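Local coordinates for protein PrimPol AEP domain (PP-N190) (Cyanophage S-2L, PDB 6ZP9) that probably primes and copies the phage DNA, as the archaeo-eukaryotic primase (AEP) domain of a PrimPol from a phage that uses 2-aminoadenine in place of adenine, at residues V101-F114 with G120-P132. Numbering follows the deposited sequence.
Sequences VGAWEACGLPRPSF and GKSIHHYWVFHSP
Two hydrogen bonds hold Ser113 OG: Val128 N donates to it across 2.9 Å in an almost straight bond (177°), and the hydroxyl is also bonded to the carbonyl O of Glu184. With CG2 of Val128 against its CB, Ser113 is fixed as the residue just before strand 114-117. The carbonyl O of Tyr126 then receives two weak backbone bonds, from Ser113 N at 2.7 Å, strongly bent, and from Phe114 N, while Tyr126 N returns a sounder bond to Phe114 O at 3.1 Å. Two residues of 101-114 thus face one of 123-129.

Beyond this point the indole of Trp127 lies against 109-112. Trp127 NE1 donates to Pro110 O over 2.7 Å, nearly straight; the acceptor lies in the indole plane, whereas the donor sits well above the carbonyl plane. CA of Pro112 rests over one face of the five-membered ring, a CH-pi contact of 3.7 Å from CA to the Trp127 ring centroid, and CD1 of Leu109 meets the six-membered ring at CZ2. Leu145 and Met191, from helices 135-149 and 188-194, also touch this indole, which is buried with its one polar atom satisfied.

On the sheet face shared by Phe114 and Tyr126 the two rings form an offset stack, centroids 4.4 Å apart and planes at 10°. Phe114 CG stands between its own backbone N and carbonyl carbon (chi1 69°), which swings the ring over Tyr126 CB and CG, while Val128 CG2 lies at the ring's edge. The pairing of Ser113 and Phe114 with Tyr126 is a classic beta bulge, here opening strand 114-117 beside strand 123-129 in the antiparallel sheet 85-90, 123-129, 114-117, 177-179.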
loop_
_atom_site.group_PDB
_atom_site.type_symbol
_atom_site.label_atom_id
_atom_site.label_comp_id
_atom_site.label_asym_id
_atom_site.label_seq_id
_atom_site.Cartn_x
_atom_site.Cartn_y
_atom_site.Cartn_z
ATOM N N VAL A 101 14.682 -5.015 0.219
ATOM C CA VAL A 101 13.931 -5.963 -0.595
ATOM C C VAL A 101 13.887 -7.329 0.074
ATOM O O VAL A 101 12.847 -7.999 0.077
ATOM C CB VAL A 101 14.529 -6.044 -2.008
ATOM C CG1 VAL A 101 13.879 -7.174 -2.787
ATOM C CG2 VAL A 101 14.356 -4.711 -2.727
ATOM N N GLY A 102 15.000 -7.762 0.663
ATOM C CA GLY A 102 15.050 -9.102 1.211
ATOM C C GLY A 102 14.985 -9.213 2.725
ATOM O O GLY A 102 14.942 -10.329 3.256
ATOM N N ALA A 103 14.953 -8.083 3.434
ATOM C CA ALA A 103 15.117 -8.102 4.889
ATOM C C ALA A 103 13.961 -8.765 5.639
ATOM O O ALA A 103 14.106 -9.037 6.841
ATOM C CB ALA A 103 15.313 -6.677 5.417
ATOM N N TRP A 104 12.821 -9.009 4.985
ATOM C CA TRP A 104 11.728 -9.713 5.656
ATOM C C TRP A 104 12.159 -11.114 6.079
ATOM O O TRP A 104 11.648 -11.653 7.066
ATOM C CB TRP A 104 10.503 -9.794 4.735
ATOM C CG TRP A 104 10.868 -10.363 3.398
ATOM C CD1 TRP A 104 11.244 -9.662 2.273
ATOM C CD2 TRP A 104 10.954 -11.747 3.053
ATOM N NE1 TRP A 104 11.544 -10.534 1.252
ATOM C CE2 TRP A 104 11.380 -11.819 1.705
ATOM C CE3 TRP A 104 10.701 -12.936 3.748
ATOM C CZ2 TRP A 104 11.566 -13.038 1.042
ATOM C CZ3 TRP A 104 10.893 -14.138 3.094
ATOM C CH2 TRP A 104 11.317 -14.182 1.748
ATOM N N GLU A 105 13.103 -11.708 5.346
ATOM C CA GLU A 105 13.493 -13.090 5.603
ATOM C C GLU A 105 14.232 -13.222 6.929
ATOM O O GLU A 105 13.967 -14.151 7.700
ATOM C CB GLU A 105 14.346 -13.614 4.445
ATOM C CG GLU A 105 14.553 -15.114 4.484
ATOM C CD GLU A 105 14.598 -15.738 3.107
ATOM O OE1 GLU A 105 15.264 -15.160 2.215
ATOM O OE2 GLU A 105 13.956 -16.798 2.914
ATOM N N ALA A 106 15.155 -12.299 7.213
ATOM C CA ALA A 106 15.880 -12.318 8.480
ATOM C C ALA A 106 14.982 -11.998 9.672
ATOM O O ALA A 106 15.328 -12.356 10.802
ATOM C CB ALA A 106 17.051 -11.338 8.429
ATOM N N CYS A 107 13.846 -11.336 9.451
ATOM C CA CYS A 107 12.852 -11.089 10.491
ATOM C C CYS A 107 12.043 -12.319 10.861
ATOM O O CYS A 107 11.308 -12.273 11.855
ATOM C CB CYS A 107 11.857 -10.018 10.038
ATOM S SG CYS A 107 12.576 -8.447 9.781
ATOM N N GLY A 108 12.106 -13.382 10.069
ATOM C CA GLY A 108 11.207 -14.495 10.269
ATOM C C GLY A 108 9.844 -14.324 9.645
ATOM O O GLY A 108 8.924 -15.079 9.981
ATOM N N LEU A 109 9.680 -13.366 8.759
ATOM C CA LEU A 109 8.423 -13.208 8.051
ATOM C C LEU A 109 8.346 -14.184 6.881
ATOM O O LEU A 109 9.378 -14.604 6.345
ATOM C CB LEU A 109 8.296 -11.788 7.528
ATOM C CG LEU A 109 8.090 -10.735 8.602
ATOM C CD1 LEU A 109 8.286 -9.347 8.027
ATOM C CD2 LEU A 109 6.708 -10.903 9.185
ATOM N N PRO A 110 7.142 -14.564 6.465
ATOM C CA PRO A 110 6.998 -15.311 5.213
ATOM C C PRO A 110 7.190 -14.372 4.029
ATOM O O PRO A 110 7.158 -13.148 4.163
ATOM C CB PRO A 110 5.566 -15.851 5.284
ATOM C CG PRO A 110 4.846 -14.857 6.109
ATOM C CD PRO A 110 5.841 -14.319 7.113
ATOM N N ARG A 111 7.402 -14.967 2.863
ATOM C CA ARG A 111 7.670 -14.179 1.668
ATOM C C ARG A 111 6.462 -13.305 1.334
ATOM O O ARG A 111 5.326 -13.798 1.349
ATOM C CB ARG A 111 7.998 -15.093 0.489
ATOM C CG ARG A 111 8.309 -14.345 -0.790
ATOM C CD ARG A 111 8.688 -15.305 -1.901
ATOM N NE ARG A 111 9.825 -16.141 -1.517
ATOM C CZ ARG A 111 11.102 -15.782 -1.641
ATOM N NH1 ARG A 111 11.432 -14.587 -2.133
ATOM N NH2 ARG A 111 12.057 -16.619 -1.256
ATOM N N PRO A 112 6.653 -12.018 1.050
ATOM C CA PRO A 112 5.505 -11.171 0.705
ATOM C C PRO A 112 4.785 -11.689 -0.537
ATOM O O PRO A 112 5.388 -12.295 -1.429
ATOM C CB PRO A 112 6.147 -9.799 0.452
ATOM C CG PRO A 112 7.428 -9.832 1.249
ATOM C CD PRO A 112 7.910 -11.251 1.135
ATOM N N SER A 113 3.468 -11.468 -0.577
ATOM C CA SER A 113 2.718 -11.767 -1.794
ATOM C C SER A 113 3.246 -10.958 -2.970
ATOM O O SER A 113 3.328 -11.464 -4.096
ATOM C CB SER A 113 1.234 -11.480 -1.582
ATOM O OG SER A 113 0.699 -12.292 -0.552
ATOM N N PHE A 114 3.569 -9.681 -2.735
ATOM C CA PHE A 114 4.232 -8.848 -3.733
ATOM C C PHE A 114 4.896 -7.679 -3.027
ATOM O O PHE A 114 4.656 -7.418 -1.848
ATOM C CB PHE A 114 3.270 -8.351 -4.818
ATOM C CG PHE A 114 2.252 -7.342 -4.344
ATOM C CD1 PHE A 114 1.071 -7.756 -3.764
ATOM C CD2 PHE A 114 2.448 -5.989 -4.547
ATOM C CE1 PHE A 114 0.113 -6.848 -3.365
ATOM C CE2 PHE A 114 1.488 -5.059 -4.150
ATOM C CZ PHE A 114 0.312 -5.498 -3.554
ATOM N N GLY A 120 10.809 6.381 -3.961
ATOM C CA GLY A 120 11.366 7.045 -2.808
ATOM C C GLY A 120 12.279 6.141 -2.007
ATOM O O GLY A 120 12.918 5.225 -2.536
ATOM N N LYS A 121 12.274 6.366 -0.671
ATOM C CA LYS A 121 13.281 5.763 0.188
ATOM C C LYS A 121 12.897 4.384 0.709
ATOM O O LYS A 121 13.715 3.762 1.393
ATOM C CB LYS A 121 13.569 6.681 1.382
ATOM C CG LYS A 121 12.366 6.895 2.289
ATOM C CD LYS A 121 12.719 7.751 3.496
ATOM C CE LYS A 121 11.476 8.121 4.287
ATOM N NZ LYS A 121 11.247 7.204 5.435
ATOM N N SER A 122 11.701 3.875 0.408
ATOM C CA SER A 122 11.224 2.648 1.030
ATOM C C SER A 122 10.628 1.697 0.000
ATOM O O SER A 122 9.987 2.122 -0.964
ATOM C CB SER A 122 10.106 2.952 2.065
ATOM O OG SER A 122 10.615 3.739 3.128
ATOM N N ILE A 123 10.885 0.420 0.202
ATOM C CA ILE A 123 10.151 -0.663 -0.442
ATOM C C ILE A 123 8.880 -0.912 0.358
ATOM O O ILE A 123 8.885 -0.839 1.599
ATOM C CB ILE A 123 11.023 -1.933 -0.507
ATOM C CG1 ILE A 123 12.328 -1.671 -1.278
ATOM C CG2 ILE A 123 10.227 -3.141 -1.052
ATOM C CD1 ILE A 123 12.152 -1.293 -2.750
ATOM N N HIS A 124 7.782 -1.204 -0.334
ATOM C CA HIS A 124 6.534 -1.588 0.313
ATOM C C HIS A 124 6.328 -3.093 0.176
ATOM O O HIS A 124 6.498 -3.651 -0.915
ATOM C CB HIS A 124 5.356 -0.825 -0.293
ATOM C CG HIS A 124 5.348 0.634 0.052
ATOM N ND1 HIS A 124 4.329 1.486 -0.318
ATOM C CD2 HIS A 124 6.240 1.389 0.734
ATOM C CE1 HIS A 124 4.589 2.701 0.129
ATOM N NE2 HIS A 124 5.743 2.670 0.771
ATOM N N HIS A 125 5.980 -3.747 1.283
ATOM C CA HIS A 125 5.778 -5.190 1.331
ATOM C C HIS A 125 4.317 -5.482 1.633
ATOM O O HIS A 125 3.748 -4.888 2.551
ATOM C CB HIS A 125 6.660 -5.834 2.405
ATOM C CG HIS A 125 8.063 -5.326 2.409
ATOM N ND1 HIS A 125 9.082 -5.952 1.724
ATOM C CD2 HIS A 125 8.620 -4.249 3.010
ATOM C CE1 HIS A 125 10.205 -5.279 1.899
ATOM N NE2 HIS A 125 9.953 -4.241 2.676
ATOM N N TYR A 126 3.720 -6.399 0.880
ATOM C CA TYR A 126 2.327 -6.783 1.065
ATOM C C TYR A 126 2.176 -8.291 1.257
ATOM O O TYR A 126 2.796 -9.086 0.545
ATOM C CB TYR A 126 1.486 -6.385 -0.129
ATOM C CG TYR A 126 1.233 -4.913 -0.327
ATOM C CD1 TYR A 126 2.171 -4.107 -0.965
ATOM C CD2 TYR A 126 0.030 -4.346 0.062
ATOM C CE1 TYR A 126 1.919 -2.776 -1.196
ATOM C CE2 TYR A 126 -0.228 -3.018 -0.153
ATOM C CZ TYR A 126 0.712 -2.239 -0.787
ATOM O OH TYR A 126 0.444 -0.911 -1.016
ATOM N N TRP A 127 1.308 -8.677 2.186
ATOM C CA TRP A 127 0.906 -10.066 2.371
ATOM C C TRP A 127 -0.612 -10.116 2.210
ATOM O O TRP A 127 -1.348 -9.561 3.037
ATOM C CB TRP A 127 1.344 -10.595 3.740
ATOM C CG TRP A 127 2.841 -10.721 3.939
ATOM C CD1 TRP A 127 3.595 -11.867 3.848
ATOM C CD2 TRP A 127 3.750 -9.675 4.299
ATOM N NE1 TRP A 127 4.917 -11.587 4.117
ATOM C CE2 TRP A 127 5.039 -10.255 4.402
ATOM C CE3 TRP A 127 3.606 -8.304 4.539
ATOM C CZ2 TRP A 127 6.173 -9.507 4.726
ATOM C CZ3 TRP A 127 4.743 -7.561 4.863
ATOM C CH2 TRP A 127 6.007 -8.168 4.955
ATOM N N VAL A 128 -1.083 -10.765 1.140
ATOM C CA VAL A 128 -2.497 -10.750 0.769
ATOM C C VAL A 128 -3.169 -12.012 1.286
ATOM O O VAL A 128 -2.622 -13.114 1.158
ATOM C CB VAL A 128 -2.657 -10.631 -0.757
ATOM C CG1 VAL A 128 -4.133 -10.593 -1.127
ATOM C CG2 VAL A 128 -1.934 -9.385 -1.255
ATOM N N PHE A 129 -4.359 -11.857 1.865
ATOM C CA PHE A 129 -5.105 -12.986 2.402
ATOM C C PHE A 129 -6.094 -13.533 1.373
ATOM O O PHE A 129 -6.470 -12.853 0.413
ATOM C CB PHE A 129 -5.844 -12.580 3.677
ATOM C CG PHE A 129 -4.938 -12.099 4.762
ATOM C CD1 PHE A 129 -4.162 -12.999 5.480
ATOM C CD2 PHE A 129 -4.855 -10.747 5.064
ATOM C CE1 PHE A 129 -3.314 -12.557 6.484
ATOM C CE2 PHE A 129 -4.013 -10.298 6.063
ATOM C CZ PHE A 129 -3.240 -11.205 6.773
ATOM N N HIS A 130 -6.519 -14.784 1.590
ATOM C CA HIS A 130 -7.475 -15.407 0.680
ATOM C C HIS A 130 -8.876 -14.808 0.802
ATOM O O HIS A 130 -9.657 -14.883 -0.157
ATOM C CB HIS A 130 -7.502 -16.931 0.900
ATOM C CG HIS A 130 -7.873 -17.353 2.290
ATOM N ND1 HIS A 130 -9.128 -17.148 2.826
ATOM C CD2 HIS A 130 -7.162 -18.004 3.245
ATOM C CE1 HIS A 130 -9.170 -17.635 4.056
ATOM N NE2 HIS A 130 -7.992 -18.164 4.333
ATOM N N SER A 131 -9.200 -14.193 1.931
ATOM C CA SER A 131 -10.505 -13.590 2.174
ATOM C C SER A 131 -10.319 -12.266 2.897
ATOM O O SER A 131 -9.289 -12.049 3.545
ATOM C CB SER A 131 -11.402 -14.516 3.011
ATOM O OG SER A 131 -11.446 -15.827 2.460
ATOM N N PRO A 132 -11.297 -11.358 2.808
ATOM C CA PRO A 132 -11.188 -10.097 3.545
ATOM C C PRO A 132 -11.155 -10.355 5.041
ATOM O O PRO A 132 -11.801 -11.273 5.538
ATOM C CB PRO A 132 -12.453 -9.333 3.139
ATOM C CG PRO A 132 -12.915 -9.983 1.868
ATOM C CD PRO A 132 -12.554 -11.429 2.044
#